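Local atomic coordinates of nuclear receptor subfamily 1 group I member 3 (Mus musculus, PDB entry 1XNX), a protein that acts as a ligand-responsive nuclear receptor, pairing with RXR and activating transcription from retinoic acid, phenobarbital and xenobiotic response elements. Residues Gln16-Leu21 against Met196-Asn201; Ile109-Leu114 against His152-Leu157; Gly141-Phe146 against Tyr234-Gln239. All blocks are in the same frame, centred on the assembly; numbering follows the deposited sequence.

Overall arrangement
All three contacts lie in the largely helical ligand-binding domain. Interaction 2 is the core one: its touching residues are all buried, close to the centre of the chain and beside the bound androstenol. Interactions 1 and 3 are partly buried and sit on opposite sides of that centre, about 35 Å apart between centres. Interactions 2 and 3 share helix 144-158, interaction 3 using its start and interaction 2 its later turns, with about 16 Å between their centres. The chemistry changes with place: side-chain packing without a hydrogen bond across interaction 1, a histidine pair in the interior of interaction 2, and aromatic packing beside a carboxylate-to-backbone bond in interaction 3.

Interaction 1. Residues Gln16-Leu21 against Met196-Asn201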
loop_
_atom_site.group_PDB
_atom_site.type_symbol
_atom_site.label_atom_id
_atom_site.label_comp_id
_atom_site.label_asym_id
_atom_site.label_seq_id
_atom_site.Cartn_x
_atom_site.Cartn_y
_atom_site.Cartn_z
ATOM N N GLN A 16 -14.345 30.283 1.360
ATOM C CA GLN A 16 -13.062 30.699 1.928
ATOM C C GLN A 16 -12.889 30.272 3.393
ATOM O O GLN A 16 -11.828 29.770 3.775
ATOM C CB GLN A 16 -12.911 32.217 1.798
ATOM C CG GLN A 16 -11.474 32.699 1.778
ATOM C CD GLN A 16 -10.689 32.164 0.588
ATOM O OE1 GLN A 16 -9.496 32.443 0.437
ATOM N NE2 GLN A 16 -11.359 31.393 -0.268
ATOM N N GLN A 17 -13.929 30.473 4.202
ATOM C CA GLN A 17 -13.888 30.100 5.614
ATOM C C GLN A 17 -13.503 28.627 5.779
ATOM O O GLN A 17 -12.637 28.274 6.588
ATOM C CB GLN A 17 -15.256 30.342 6.272
ATOM C CG GLN A 17 -15.597 31.810 6.595
ATOM C CD GLN A 17 -15.832 32.678 5.362
ATOM O OE1 GLN A 17 -16.689 32.382 4.525
ATOM N NE2 GLN A 17 -15.076 33.766 5.256
ATOM N N GLN A 18 -14.152 27.774 4.992
ATOM C CA GLN A 18 -13.916 26.341 5.043
ATOM C C GLN A 18 -12.522 25.937 4.592
ATOM O O GLN A 18 -11.871 25.115 5.240
ATOM C CB GLN A 18 -14.972 25.633 4.205
ATOM C CG GLN A 18 -16.385 25.921 4.681
ATOM C CD GLN A 18 -17.439 25.375 3.748
ATOM O OE1 GLN A 18 -17.421 25.644 2.544
ATOM N NE2 GLN A 18 -18.372 24.606 4.299
ATOM N N LYS A 19 -12.064 26.511 3.483
ATOM C CA LYS A 19 -10.733 26.202 2.969
ATOM C C LYS A 19 -9.700 26.615 4.007
ATOM O O LYS A 19 -8.681 25.958 4.173
ATOM C CB LYS A 19 -10.461 26.955 1.666
ATOM C CG LYS A 19 -11.548 26.827 0.614
ATOM C CD LYS A 19 -10.948 26.908 -0.781
ATOM C CE LYS A 19 -12.021 27.043 -1.843
ATOM N NZ LYS A 19 -12.699 28.372 -1.769
ATOM N N GLU A 20 -9.969 27.712 4.703
ATOM C CA GLU A 20 -9.060 28.196 5.734
ATOM C C GLU A 20 -9.057 27.233 6.916
ATOM O O GLU A 20 -8.020 27.007 7.538
ATOM C CB GLU A 20 -9.472 29.605 6.191
ATOM C CG GLU A 20 -8.937 30.726 5.294
ATOM C CD GLU A 20 -9.640 32.057 5.523
ATOM O OE1 GLU A 20 -9.847 32.431 6.698
ATOM O OE2 GLU A 20 -9.980 32.733 4.524
ATOM N N LEU A 21 -10.219 26.660 7.215
ATOM C CA LEU A 21 -10.331 25.714 8.319
ATOM C C LEU A 21 -9.525 24.450 8.014
ATOM O O LEU A 21 -8.787 23.950 8.869
ATOM C CB LEU A 21 -11.798 25.347 8.558
ATOM C CG LEU A 21 -12.077 24.420 9.741
ATOM C CD1 LEU A 21 -11.568 25.042 11.012
ATOM C CD2 LEU A 21 -13.563 24.177 9.857
ATOM N N MET A 196 -18.206 20.282 10.310
ATOM C CA MET A 196 -17.012 19.505 10.046
ATOM C C MET A 196 -17.335 18.458 8.990
ATOM O O MET A 196 -16.572 18.289 8.041
ATOM C CB MET A 196 -16.549 18.831 11.332
ATOM C CG MET A 196 -15.058 18.882 11.549
ATOM S SD MET A 196 -14.442 20.558 11.480
ATOM C CE MET A 196 -15.267 21.303 12.872
ATOM N N ALA A 197 -18.472 17.771 9.137
ATOM C CA ALA A 197 -18.872 16.732 8.174
ATOM C C ALA A 197 -19.178 17.304 6.787
ATOM O O ALA A 197 -18.813 16.718 5.761
ATOM C CB ALA A 197 -20.089 15.944 8.697
ATOM N N LEU A 198 -19.851 18.448 6.761
ATOM C CA LEU A 198 -20.187 19.093 5.504
ATOM C C LEU A 198 -18.897 19.455 4.766
ATOM O O LEU A 198 -18.817 19.333 3.546
ATOM C CB LEU A 198 -21.014 20.351 5.766
ATOM C CG LEU A 198 -21.321 21.212 4.535
ATOM C CD1 LEU A 198 -22.207 20.432 3.594
ATOM C CD2 LEU A 198 -21.986 22.520 4.960
ATOM N N ILE A 199 -17.887 19.912 5.500
ATOM C CA ILE A 199 -16.620 20.253 4.863
ATOM C C ILE A 199 -15.945 18.976 4.386
ATOM O O ILE A 199 -15.276 18.971 3.353
ATOM C CB ILE A 199 -15.659 20.987 5.824
ATOM C CG1 ILE A 199 -16.256 22.346 6.226
ATOM C CG2 ILE A 199 -14.305 21.166 5.156
ATOM C CD1 ILE A 199 -15.432 23.119 7.250
ATOM N N LEU A 200 -16.112 17.893 5.138
ATOM C CA LEU A 200 -15.511 16.620 4.748
ATOM C C LEU A 200 -16.149 16.229 3.422
ATOM O O LEU A 200 -15.482 16.079 2.399
ATOM C CB LEU A 200 -15.819 15.534 5.783
ATOM C CG LEU A 200 -14.925 14.287 5.860
ATOM C CD1 LEU A 200 -15.733 13.216 6.548
ATOM C CD2 LEU A 200 -14.475 13.799 4.497
ATOM N N ASN A 201 -17.463 16.083 3.461
ATOM C CA ASN A 201 -18.230 15.711 2.289
ATOM C C ASN A 201 -17.908 16.539 1.045
ATOM O O ASN A 201 -17.499 15.993 0.017
ATOM C CB ASN A 201 -19.714 15.835 2.582
ATOM C CG ASN A 201 -20.544 15.472 1.401
ATOM O OD1 ASN A 201 -20.886 14.302 1.200
ATOM N ND2 ASN A 201 -20.854 16.465 0.578
#
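Within the helical sandwich of the nuclear receptor ligand-binding domain, Gln18 and Leu21 near the start of helix 16-32 pack on Ile199 in the second half of helix 186-206. The two short segments cross at a right angle (-90°), with their axes 10.9 Å apart, and one side chain from 196-201 is pressed against two that sit three residues apart on 16-21. Ile199 does most of the touching. Its CG1 branch stands anti to its own carbonyl carbon (chi1 -65°) and then runs out extended, which carries CD1 to Leu21 CD2 at 3.4 Å. The two side chains meet there nearly perpendicular to each other. Leu21 CD2 has a second neighbour in Met196 SD, 4.1 Å away, because the bend at chi2 (55°) turns the sulfur of Met196 back to this side, although its first bond leaves in the other direction. Gln18 lies against the CG1 branch of Ile199: its CG is 3.9 Å from Ile199 CG1, and its stretched chain passes on so that NE2 comes to 3.6 Å from the same CG1. Beyond, Gln18 NE2 reaches Leu198 CD2 at 4.2 Å. The other end of that amide, OE1, takes a hydrogen bond from the backbone N of Asn15, just ahead of the helix. Behind the contact, Ile199 also rests on Leu14 and on Leu169 of helix 164-175. Dispersion and the shielding of methyl groups therefore hold the two segments together, while the glutamine lends its aliphatic part to the packing and is tied by its oxygen to its own chain.

Interaction 2. Residues Ile109-Leu114 against His152-Leu157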
loop_
_atom_site.group_PDB
_atom_site.type_symbol
_atom_site.label_atom_id
_atom_site.label_comp_id
_atom_site.label_asym_id
_atom_site.label_seq_id
_atom_site.Cartn_x
_atom_site.Cartn_y
_atom_site.Cartn_z
ATOM N N ILE A 109 -9.004 9.120 17.344
ATOM C CA ILE A 109 -8.068 9.885 16.540
ATOM C C ILE A 109 -6.777 9.084 16.385
ATOM O O ILE A 109 -6.159 9.108 15.320
ATOM C CB ILE A 109 -7.753 11.262 17.157
ATOM C CG1 ILE A 109 -9.032 12.100 17.239
ATOM C CG2 ILE A 109 -6.700 11.978 16.306
ATOM C CD1 ILE A 109 -8.823 13.505 17.779
ATOM N N LEU A 110 -6.397 8.359 17.438
ATOM C CA LEU A 110 -5.188 7.530 17.436
ATOM C C LEU A 110 -5.165 6.524 16.279
ATOM O O LEU A 110 -4.235 6.521 15.459
ATOM C CB LEU A 110 -5.065 6.782 18.764
ATOM C CG LEU A 110 -3.804 5.953 19.056
ATOM C CD1 LEU A 110 -3.672 5.819 20.557
ATOM C CD2 LEU A 110 -3.859 4.580 18.382
ATOM N N HIS A 111 -6.169 5.659 16.200
ATOM C CA HIS A 111 -6.188 4.700 15.105
ATOM C C HIS A 111 -6.377 5.366 13.743
ATOM O O HIS A 111 -5.928 4.843 12.726
ATOM C CB HIS A 111 -7.253 3.637 15.354
ATOM C CG HIS A 111 -6.905 2.718 16.482
ATOM N ND1 HIS A 111 -6.126 1.594 16.310
ATOM C CD2 HIS A 111 -7.159 2.801 17.810
ATOM C CE1 HIS A 111 -5.916 1.023 17.482
ATOM N NE2 HIS A 111 -6.532 1.737 18.409
ATOM N N ILE A 112 -7.025 6.525 13.719
ATOM C CA ILE A 112 -7.226 7.244 12.463
ATOM C C ILE A 112 -5.878 7.803 12.019
ATOM O O ILE A 112 -5.540 7.772 10.833
ATOM C CB ILE A 112 -8.233 8.413 12.621
ATOM C CG1 ILE A 112 -9.650 7.857 12.830
ATOM C CG2 ILE A 112 -8.171 9.323 11.405
ATOM C CD1 ILE A 112 -10.673 8.899 13.216
ATOM N N SER A 113 -5.100 8.302 12.972
ATOM C CA SER A 113 -3.789 8.854 12.645
ATOM C C SER A 113 -2.808 7.735 12.334
ATOM O O SER A 113 -2.013 7.825 11.395
ATOM C CB SER A 113 -3.253 9.678 13.815
ATOM O OG SER A 113 -4.031 10.845 14.007
ATOM N N LEU A 114 -2.877 6.670 13.122
ATOM C CA LEU A 114 -1.982 5.542 12.947
ATOM C C LEU A 114 -2.156 4.830 11.600
ATOM O O LEU A 114 -1.187 4.305 11.048
ATOM C CB LEU A 114 -2.186 4.548 14.090
ATOM C CG LEU A 114 -0.947 3.840 14.643
ATOM C CD1 LEU A 114 -1.366 2.501 15.244
ATOM C CD2 LEU A 114 0.067 3.627 13.540
ATOM N N HIS A 152 -9.270 -5.193 11.115
ATOM C CA HIS A 152 -10.237 -5.060 10.032
ATOM C C HIS A 152 -10.412 -3.579 9.732
ATOM O O HIS A 152 -10.441 -3.165 8.569
ATOM C CB HIS A 152 -11.592 -5.669 10.419
ATOM C CG HIS A 152 -12.484 -5.952 9.247
ATOM N ND1 HIS A 152 -13.854 -6.051 9.357
ATOM C CD2 HIS A 152 -12.197 -6.177 7.942
ATOM C CE1 HIS A 152 -14.374 -6.323 8.174
ATOM N NE2 HIS A 152 -13.389 -6.405 7.298
ATOM N N PHE A 153 -10.521 -2.786 10.795
ATOM C CA PHE A 153 -10.694 -1.347 10.667
ATOM C C PHE A 153 -9.624 -0.725 9.777
ATOM O O PHE A 153 -9.931 -0.067 8.775
ATOM C CB PHE A 153 -10.638 -0.684 12.043
ATOM C CG PHE A 153 -10.618 0.816 11.984
ATOM C CD1 PHE A 153 -11.770 1.528 11.660
ATOM C CD2 PHE A 153 -9.430 1.511 12.178
ATOM C CE1 PHE A 153 -11.739 2.915 11.525
ATOM C CE2 PHE A 153 -9.387 2.891 12.043
ATOM C CZ PHE A 153 -10.543 3.595 11.715
ATOM N N HIS A 154 -8.366 -0.936 10.163
ATOM C CA HIS A 154 -7.224 -0.398 9.432
ATOM C C HIS A 154 -7.165 -0.868 7.985
ATOM O O HIS A 154 -6.779 -0.106 7.103
ATOM C CB HIS A 154 -5.921 -0.741 10.163
ATOM C CG HIS A 154 -5.646 0.143 11.341
ATOM N ND1 HIS A 154 -5.307 1.472 11.208
ATOM C CD2 HIS A 154 -5.721 -0.095 12.673
ATOM C CE1 HIS A 154 -5.188 2.015 12.405
ATOM N NE2 HIS A 154 -5.435 1.087 13.312
ATOM N N LYS A 155 -7.544 -2.115 7.738
ATOM C CA LYS A 155 -7.538 -2.630 6.377
ATOM C C LYS A 155 -8.643 -1.915 5.599
ATOM O O LYS A 155 -8.421 -1.412 4.485
ATOM C CB LYS A 155 -7.783 -4.136 6.367
ATOM C CG LYS A 155 -6.743 -4.953 7.126
ATOM C CD LYS A 155 -7.084 -6.443 7.085
ATOM C CE LYS A 155 -7.139 -6.947 5.646
ATOM N NZ LYS A 155 -7.963 -8.185 5.496
ATOM N N ASN A 156 -9.830 -1.855 6.197
ATOM C CA ASN A 156 -10.955 -1.195 5.560
ATOM C C ASN A 156 -10.641 0.265 5.221
ATOM O O ASN A 156 -10.912 0.735 4.112
ATOM C CB ASN A 156 -12.177 -1.265 6.473
ATOM C CG ASN A 156 -12.810 -2.637 6.496
ATOM O OD1 ASN A 156 -13.419 -3.033 7.493
ATOM N ND2 ASN A 156 -12.691 -3.365 5.390
ATOM N N LEU A 157 -10.059 0.981 6.176
ATOM C CA LEU A 157 -9.735 2.385 5.963
ATOM C C LEU A 157 -8.581 2.612 4.981
ATOM O O LEU A 157 -8.579 3.601 4.246
ATOM C CB LEU A 157 -9.426 3.073 7.304
ATOM C CG LEU A 157 -9.211 4.590 7.254
ATOM C CD1 LEU A 157 -10.398 5.257 6.598
ATOM C CD2 LEU A 157 -9.020 5.133 8.650
#
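The imidazole of His111 is met at its edge, in its own plane, by NE2 of His154, while Leu110 CD2 lies over one of its faces, displaced to the rim. The His154 ring carries Phe153 CD2 over the centre of one face, 4.0 Å above the plane, and makes an edge-to-face pair with Phe125. The two histidines touch rim to rim, their planes turned 48° from each other and their centroids 5.3 Å apart. A single hydrogen bond joins His111 ND1 and His154 NE2 at 3.1 Å, fairly straight at 161°. His154 reaches it with CG anti to its carbonyl carbon, and its second nitrogen, ND1, bonds to Asn115 OD1, so that both ring nitrogens are engaged in a buried setting and the rotation of the ring is probably fixed. Next to the pair, Phe153 CE2 lies 4.0 Å from His111 CB, and Ile112 CG1 lies at the edge of the Phe153 ring, 4.5 Å from CZ. The contact ties helix 95-114 to helix 144-158 where the segments cross at -50°. On one side Leu110 touches the bound androstenol and, with Leu114, packs on Met76 of helix 62-85; Ile112 and Leu157 meet helices 164-175 and 216-233, and Phe125 brings in strand 124-127.

Interaction 3. Residues Gly141-Phe146 against Tyr234-Gln239; sequences GFQYEF and YSYELQ
Glu237 OE1 accepts the backbone N-H of Gln143 at 2.6 Å, approached from above the carboxylate plane. Gln143 is the N-cap residue of helix 144-158, and two residues earlier Gly141 closes helix 134-139 in a Schellman motif; the bond therefore fastens the turn between two helices to the short helix 235-241 near the C-terminal end of the model. Arg240 offers the same oxygen a weak, long ion pair. The Phe146 and Tyr234 side chains lie alongside one another, pointing opposite ways, with their rings oblique at 42°. Phe146 CB sits over the face of the Tyr234 ring, 4.1 Å from its centroid, and Phe146 CD1 approaches Tyr234 CB. At the far end Tyr234 OH lies 3.3 Å from Glu145 CB. Replacing Tyr234 with an alanine would probably strip the cover from Phe146 CB and the first turn of helix 144-158, leaving a gap beside them. Phe142 and Tyr234 both belong to the residues important for recognising TCPOBOP. Glu237 CB lies over one face of the Phe146 ring. Glu237 CG lies 3.5 Å from Phe142 CD2, at the edge of that ring, and 3.6 Å from Phe146 CD2; the bend at chi2 (68°) then carries the carboxylate to Gln143 N.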
loop_
_atom_site.group_PDB
_atom_site.type_symbol
_atom_site.label_atom_id
_atom_site.label_comp_id
_atom_site.label_asym_id
_atom_site.label_seq_id
_atom_site.Cartn_x
_atom_site.Cartn_y
_atom_site.Cartn_z
ATOM N N GLY A 141 -0.438 -9.542 25.411
ATOM C CA GLY A 141 -1.630 -9.846 26.173
ATOM C C GLY A 141 -2.928 -9.224 25.689
ATOM O O GLY A 141 -3.960 -9.326 26.364
ATOM N N PHE A 142 -2.903 -8.566 24.537
ATOM C CA PHE A 142 -4.133 -7.991 24.020
ATOM C C PHE A 142 -5.011 -9.134 23.481
ATOM O O PHE A 142 -4.516 -10.131 22.946
ATOM C CB PHE A 142 -3.825 -6.956 22.936
ATOM C CG PHE A 142 -3.288 -5.654 23.481
ATOM C CD1 PHE A 142 -1.912 -5.425 23.561
ATOM C CD2 PHE A 142 -4.160 -4.666 23.947
ATOM C CE1 PHE A 142 -1.405 -4.230 24.095
ATOM C CE2 PHE A 142 -3.672 -3.472 24.481
ATOM C CZ PHE A 142 -2.283 -3.253 24.556
ATOM N N GLN A 143 -6.317 -8.992 23.653
ATOM C CA GLN A 143 -7.266 -10.006 23.219
ATOM C C GLN A 143 -7.319 -10.147 21.695
ATOM O O GLN A 143 -7.366 -9.155 20.959
ATOM C CB GLN A 143 -8.646 -9.665 23.776
ATOM C CG GLN A 143 -9.692 -10.728 23.534
ATOM C CD GLN A 143 -10.947 -10.473 24.346
ATOM O OE1 GLN A 143 -11.946 -11.164 24.190
ATOM N NE2 GLN A 143 -10.895 -9.480 25.227
ATOM N N TYR A 144 -7.315 -11.386 21.224
ATOM C CA TYR A 144 -7.340 -11.645 19.794
ATOM C C TYR A 144 -8.496 -10.958 19.070
ATOM O O TYR A 144 -8.275 -10.238 18.099
ATOM C CB TYR A 144 -7.402 -13.149 19.528
ATOM C CG TYR A 144 -6.847 -13.525 18.178
ATOM C CD1 TYR A 144 -5.473 -13.591 17.964
ATOM C CD2 TYR A 144 -7.699 -13.781 17.100
ATOM C CE1 TYR A 144 -4.957 -13.902 16.705
ATOM C CE2 TYR A 144 -7.195 -14.091 15.838
ATOM C CZ TYR A 144 -5.827 -14.152 15.647
ATOM O OH TYR A 144 -5.337 -14.469 14.402
ATOM N N GLU A 145 -9.722 -11.190 19.540
ATOM C CA GLU A 145 -10.925 -10.601 18.939
ATOM C C GLU A 145 -10.768 -9.104 18.806
ATOM O O GLU A 145 -11.128 -8.517 17.789
ATOM C CB GLU A 145 -12.161 -10.891 19.792
ATOM C CG GLU A 145 -12.589 -12.356 19.850
ATOM C CD GLU A 145 -11.599 -13.236 20.590
ATOM O OE1 GLU A 145 -11.050 -12.797 21.631
ATOM O OE2 GLU A 145 -11.386 -14.378 20.133
ATOM N N PHE A 146 -10.243 -8.488 19.859
ATOM C CA PHE A 146 -9.980 -7.053 19.873
ATOM C C PHE A 146 -9.055 -6.756 18.684
ATOM O O PHE A 146 -9.418 -6.019 17.767
ATOM C CB PHE A 146 -9.300 -6.685 21.185
ATOM C CG PHE A 146 -8.915 -5.246 21.283
ATOM C CD1 PHE A 146 -9.843 -4.246 21.015
ATOM C CD2 PHE A 146 -7.626 -4.883 21.680
ATOM C CE1 PHE A 146 -9.496 -2.905 21.140
ATOM C CE2 PHE A 146 -7.271 -3.542 21.807
ATOM C CZ PHE A 146 -8.211 -2.552 21.537
ATOM N N TYR A 234 -14.348 -3.545 23.821
ATOM C CA TYR A 234 -13.122 -3.952 24.498
ATOM C C TYR A 234 -12.431 -2.801 25.207
ATOM O O TYR A 234 -11.203 -2.686 25.186
ATOM C CB TYR A 234 -12.161 -4.585 23.497
ATOM C CG TYR A 234 -12.797 -5.611 22.599
ATOM C CD1 TYR A 234 -13.494 -5.228 21.456
ATOM C CD2 TYR A 234 -12.671 -6.974 22.871
ATOM C CE1 TYR A 234 -14.045 -6.177 20.597
ATOM C CE2 TYR A 234 -13.218 -7.931 22.023
ATOM C CZ TYR A 234 -13.902 -7.524 20.886
ATOM O OH TYR A 234 -14.434 -8.466 20.038
ATOM N N SER A 235 -13.224 -1.956 25.848
ATOM C CA SER A 235 -12.690 -0.794 26.551
ATOM C C SER A 235 -11.731 -1.175 27.676
ATOM O O SER A 235 -10.801 -0.429 27.983
ATOM C CB SER A 235 -13.838 0.046 27.117
ATOM O OG SER A 235 -13.388 1.341 27.483
ATOM N N TYR A 236 -11.953 -2.337 28.280
ATOM C CA TYR A 236 -11.113 -2.797 29.379
ATOM C C TYR A 236 -9.668 -3.034 28.948
ATOM O O TYR A 236 -8.735 -2.903 29.749
ATOM C CB TYR A 236 -11.718 -4.061 29.993
ATOM C CG TYR A 236 -12.111 -5.113 28.984
ATOM C CD1 TYR A 236 -11.158 -5.972 28.429
ATOM C CD2 TYR A 236 -13.443 -5.264 28.589
ATOM C CE1 TYR A 236 -11.522 -6.955 27.511
ATOM C CE2 TYR A 236 -13.815 -6.243 27.670
ATOM C CZ TYR A 236 -12.850 -7.083 27.140
ATOM O OH TYR A 236 -13.208 -8.061 26.245
ATOM N N GLU A 237 -9.491 -3.365 27.673
ATOM C CA GLU A 237 -8.173 -3.609 27.117
ATOM C C GLU A 237 -7.333 -2.335 27.230
ATOM O O GLU A 237 -6.150 -2.376 27.571
ATOM C CB GLU A 237 -8.303 -4.011 25.653
ATOM C CG GLU A 237 -7.399 -5.160 25.231
ATOM C CD GLU A 237 -7.797 -6.472 25.873
ATOM O OE1 GLU A 237 -7.092 -7.479 25.666
ATOM O OE2 GLU A 237 -8.825 -6.493 26.582
ATOM N N LEU A 238 -7.949 -1.195 26.949
ATOM C CA LEU A 238 -7.237 0.070 27.020
ATOM C C LEU A 238 -7.116 0.590 28.452
ATOM O O LEU A 238 -6.060 1.087 28.859
ATOM C CB LEU A 238 -7.928 1.099 26.121
ATOM C CG LEU A 238 -7.901 0.700 24.637
ATOM C CD1 LEU A 238 -8.721 1.678 23.807
ATOM C CD2 LEU A 238 -6.453 0.654 24.149
ATOM N N GLN A 239 -8.185 0.460 29.227
ATOM C CA GLN A 239 -8.150 0.934 30.602
ATOM C C GLN A 239 -7.046 0.257 31.409
ATOM O O GLN A 239 -6.460 0.871 32.305
ATOM C CB GLN A 239 -9.489 0.695 31.286
ATOM C CG GLN A 239 -9.479 1.106 32.742
ATOM C CD GLN A 239 -10.845 1.027 33.371
ATOM O OE1 GLN A 239 -10.992 1.204 34.583
ATOM N NE2 GLN A 239 -11.860 0.771 32.551
#